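Periplasmic binding protein component of an ABC type zinc uptake transporter (Synechocystis sp., PDB 1PQ4) binds zinc ions in the periplasm and probably delivers them to the membrane part of an ABC-type zinc uptake transporter. Local coordinates at residues A[3-8]-A[14-19]. Sequence-based numbering, arbitrary orientation.
Sequences MDITVS and YFLEKI
Val7 and Leu16 have the nearest CA atoms, 8.6 Å apart, between segments 3-8 and 14-19, which lie on strand 3-7 and helix 10-20, a separation that only side chains bridge. In the extended strand, Ile5 and Val7 both direct their CB atoms toward the helix, whereas Thr6 between them turns its own away. From segment 14-19, Leu16 alone answers, and its branched end reaches both. Its CG and CD2 each lie 4.0 Å from Val7 CG1, the two side chains running past one another in opposite directions. The other methyl, Leu16 CD1, meets Ile5 CD1 at 4.2 Å, the tips of two chains that pass at a slant. Ile5 reaches this far because CG1 stands anti to the carbonyl carbon (chi1 -60°) and CD1 continues the chain fully extended (chi2 173°). Beta-branched Ile5 and Val7 suit an extended backbone, and leucine, unbranched at CB, suits a helix while offering two methyls to two neighbours. All three are buried, and they meet through aliphatic carbons alone, which suits a site between sheet and helix. Val26 of strand 24-28 also touches Leu16, and Leu152 of helix 138-155 packs on both Ile5 and Leu16, extending the core. Strand 3-7 pairs in parallel with strand 24-28, so helix 10-20 is the crossover of a beta-alpha-beta unit, packed here against the face of a four-stranded parallel sheet, away from the zinc site.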
ATOM      1  N   MET A   3      -5.246 -23.387   4.687  1.00 20.35           N
ATOM      2  CA  MET A   3      -6.439 -22.649   4.340  1.00 21.09           C
ATOM      3  C   MET A   3      -6.146 -21.806   3.076  1.00 20.83           C
ATOM      4  O   MET A   3      -5.137 -21.118   3.009  1.00 18.35           O
ATOM      5  CB  MET A   3      -6.762 -21.721   5.492  1.00 21.07           C
ATOM      6  CG  MET A   3      -8.015 -20.921   5.480  1.00 39.09           C
ATOM      7  SD  MET A   3      -8.521 -20.763   7.273  1.00 40.18           S
ATOM      8  CE  MET A   3      -8.833 -22.454   7.587  1.00 40.79           C
ATOM      9  N   ASP A   4      -7.028 -21.869   2.086  1.00 17.63           N
ATOM     10  CA  ASP A   4      -6.898 -21.050   0.874  1.00 18.01           C
ATOM     11  C   ASP A   4      -7.481 -19.687   1.166  1.00 15.49           C
ATOM     12  O   ASP A   4      -8.661 -19.568   1.497  1.00 17.94           O
ATOM     13  CB  ASP A   4      -7.671 -21.660  -0.280  1.00 20.68           C
ATOM     14  CG  ASP A   4      -6.926 -22.812  -0.903  1.00 30.15           C
ATOM     15  OD1 ASP A   4      -5.786 -22.575  -1.325  1.00 33.85           O
ATOM     16  OD2 ASP A   4      -7.456 -23.931  -0.953  1.00 30.55           O
ATOM     17  N   ILE A   5      -6.654 -18.663   0.988  1.00 16.86           N
ATOM     18  CA  ILE A   5      -7.039 -17.285   1.273  1.00 17.37           C
ATOM     19  C   ILE A   5      -6.626 -16.439   0.104  1.00 17.95           C
ATOM     20  O   ILE A   5      -5.534 -16.606  -0.445  1.00 21.05           O
ATOM     21  CB  ILE A   5      -6.287 -16.765   2.553  1.00 19.50           C
ATOM     22  CG1 ILE A   5      -6.671 -17.654   3.740  1.00 23.95           C
ATOM     23  CG2 ILE A   5      -6.631 -15.273   2.866  1.00 19.07           C
ATOM     24  CD1 ILE A   5      -5.904 -17.392   5.035  1.00 28.05           C
ATOM     25  N   THR A   6      -7.503 -15.532  -0.280  1.00 15.29           N
ATOM     26  CA  THR A   6      -7.212 -14.632  -1.362  1.00 14.92           C
ATOM     27  C   THR A   6      -7.117 -13.250  -0.781  1.00 12.48           C
ATOM     28  O   THR A   6      -7.893 -12.837   0.140  1.00 13.22           O
ATOM     29  CB  THR A   6      -8.328 -14.700  -2.452  1.00 18.82           C
ATOM     30  OG1 THR A   6      -8.324 -16.003  -3.055  1.00 15.04           O
ATOM     31  CG2 THR A   6      -8.052 -13.693  -3.546  1.00 21.63           C
ATOM     32  N   VAL A   7      -6.147 -12.495  -1.280  1.00 10.89           N
ATOM     33  CA  VAL A   7      -6.033 -11.122  -0.825  1.00 10.74           C
ATOM     34  C   VAL A   7      -6.089 -10.212  -2.056  1.00 13.78           C
ATOM     35  O   VAL A   7      -5.914 -10.678  -3.182  1.00 16.99           O
ATOM     36  CB  VAL A   7      -4.712 -10.864  -0.068  1.00 13.59           C
ATOM     37  CG1 VAL A   7      -4.612 -11.839   1.133  1.00 14.59           C
ATOM     38  CG2 VAL A   7      -3.529 -11.048  -1.035  1.00 10.74           C
ATOM     39  N   SER A   8      -6.321  -8.932  -1.831  1.00 14.24           N
ATOM     40  CA  SER A   8      -6.417  -7.991  -2.942  1.00 13.07           C
ATOM     41  C   SER A   8      -5.099  -7.632  -3.612  1.00 15.65           C
ATOM     42  O   SER A   8      -4.991  -7.707  -4.822  1.00 14.10           O
ATOM     43  CB  SER A   8      -7.088  -6.698  -2.478  1.00 15.71           C
ATOM     44  OG  SER A   8      -8.466  -6.916  -2.204  1.00 16.58           O
ATOM     45  N   TYR A  14       2.411 -10.637   1.830  1.00 12.08           N
ATOM     46  CA  TYR A  14       3.516 -10.572   2.781  1.00 13.58           C
ATOM     47  C   TYR A  14       2.931 -10.664   4.235  1.00 15.44           C
ATOM     48  O   TYR A  14       3.431 -11.400   5.083  1.00 13.09           O
ATOM     49  CB  TYR A  14       4.249  -9.244   2.606  1.00 15.61           C
ATOM     50  CG  TYR A  14       5.444  -9.052   3.521  1.00 16.15           C
ATOM     51  CD1 TYR A  14       6.712  -9.534   3.157  1.00 21.39           C
ATOM     52  CD2 TYR A  14       5.307  -8.414   4.753  1.00 10.73           C
ATOM     53  CE1 TYR A  14       7.801  -9.383   3.994  1.00 20.59           C
ATOM     54  CE2 TYR A  14       6.404  -8.266   5.633  1.00 14.39           C
ATOM     55  CZ  TYR A  14       7.644  -8.761   5.221  1.00 23.24           C
ATOM     56  OH  TYR A  14       8.731  -8.662   6.027  1.00 23.22           O
ATOM     57  N   PHE A  15       1.894  -9.883   4.491  1.00  9.68           N
ATOM     58  CA  PHE A  15       1.262  -9.855   5.813  1.00 11.18           C
ATOM     59  C   PHE A  15       0.718 -11.245   6.120  1.00 12.68           C
ATOM     60  O   PHE A  15       0.900 -11.767   7.217  1.00 13.09           O
ATOM     61  CB  PHE A  15       0.092  -8.889   5.821  1.00  9.55           C
ATOM     62  CG  PHE A  15       0.433  -7.476   5.446  1.00 11.44           C
ATOM     63  CD1 PHE A  15      -0.611  -6.598   5.071  1.00 13.63           C
ATOM     64  CD2 PHE A  15       1.737  -7.001   5.473  1.00 12.40           C
ATOM     65  CE1 PHE A  15      -0.356  -5.278   4.724  1.00 15.56           C
ATOM     66  CE2 PHE A  15       2.022  -5.652   5.128  1.00  8.29           C
ATOM     67  CZ  PHE A  15       0.982  -4.798   4.751  1.00 12.98           C
ATOM     68  N   LEU A  16       0.022 -11.844   5.155  1.00 14.27           N
ATOM     69  CA  LEU A  16      -0.529 -13.169   5.397  1.00 13.85           C
ATOM     70  C   LEU A  16       0.522 -14.224   5.628  1.00 20.35           C
ATOM     71  O   LEU A  16       0.322 -15.143   6.457  1.00 17.20           O
ATOM     72  CB  LEU A  16      -1.448 -13.624   4.253  1.00 16.26           C
ATOM     73  CG  LEU A  16      -2.921 -13.210   4.454  1.00 18.19           C
ATOM     74  CD1 LEU A  16      -3.546 -14.011   5.601  1.00 19.84           C
ATOM     75  CD2 LEU A  16      -2.991 -11.707   4.813  1.00 17.94           C
ATOM     76  N   GLU A  17       1.607 -14.155   4.848  1.00 15.25           N
ATOM     77  CA  GLU A  17       2.696 -15.140   5.031  1.00 15.05           C
ATOM     78  C   GLU A  17       3.276 -15.009   6.451  1.00 15.78           C
ATOM     79  O   GLU A  17       3.565 -15.999   7.086  1.00 14.57           O
ATOM     80  CB  GLU A  17       3.814 -14.904   4.002  1.00 15.02           C
ATOM     81  CG  GLU A  17       4.973 -15.928   4.036  1.00 17.60           C
ATOM     82  CD  GLU A  17       4.519 -17.377   3.897  1.00 21.00           C
ATOM     83  OE1 GLU A  17       3.466 -17.648   3.259  1.00 22.09           O
ATOM     84  OE2 GLU A  17       5.240 -18.265   4.432  1.00 24.83           O
ATOM     85  N   LYS A  18       3.457 -13.790   6.927  1.00 11.54           N
ATOM     86  CA  LYS A  18       4.026 -13.561   8.264  1.00 13.98           C
ATOM     87  C   LYS A  18       3.089 -14.080   9.367  1.00 20.38           C
ATOM     88  O   LYS A  18       3.514 -14.649  10.370  1.00 18.66           O
ATOM     89  CB  LYS A  18       4.231 -12.053   8.476  1.00 14.20           C
ATOM     90  CG  LYS A  18       5.443 -11.504   7.721  1.00 17.11           C
ATOM     91  CD  LYS A  18       6.735 -11.958   8.461  1.00 25.06           C
ATOM     92  CE  LYS A  18       8.021 -11.699   7.637  1.00 32.84           C
ATOM     93  NZ  LYS A  18       9.232 -11.817   8.523  1.00 30.64           N
ATOM     94  N   ILE A  19       1.802 -13.886   9.155  1.00 14.82           N
ATOM     95  CA  ILE A  19       0.821 -14.273  10.183  1.00 14.34           C
ATOM     96  C   ILE A  19       0.458 -15.741  10.117  1.00 16.52           C
ATOM     97  O   ILE A  19       0.351 -16.428  11.139  1.00 19.39           O
ATOM     98  CB  ILE A  19      -0.435 -13.411  10.002  1.00 18.67           C
ATOM     99  CG1 ILE A  19      -0.119 -11.971  10.384  1.00 17.21           C
ATOM    100  CG2 ILE A  19      -1.643 -14.000  10.825  1.00 20.40           C
ATOM    101  CD1 ILE A  19      -1.169 -10.954   9.955  1.00 28.05           C
TER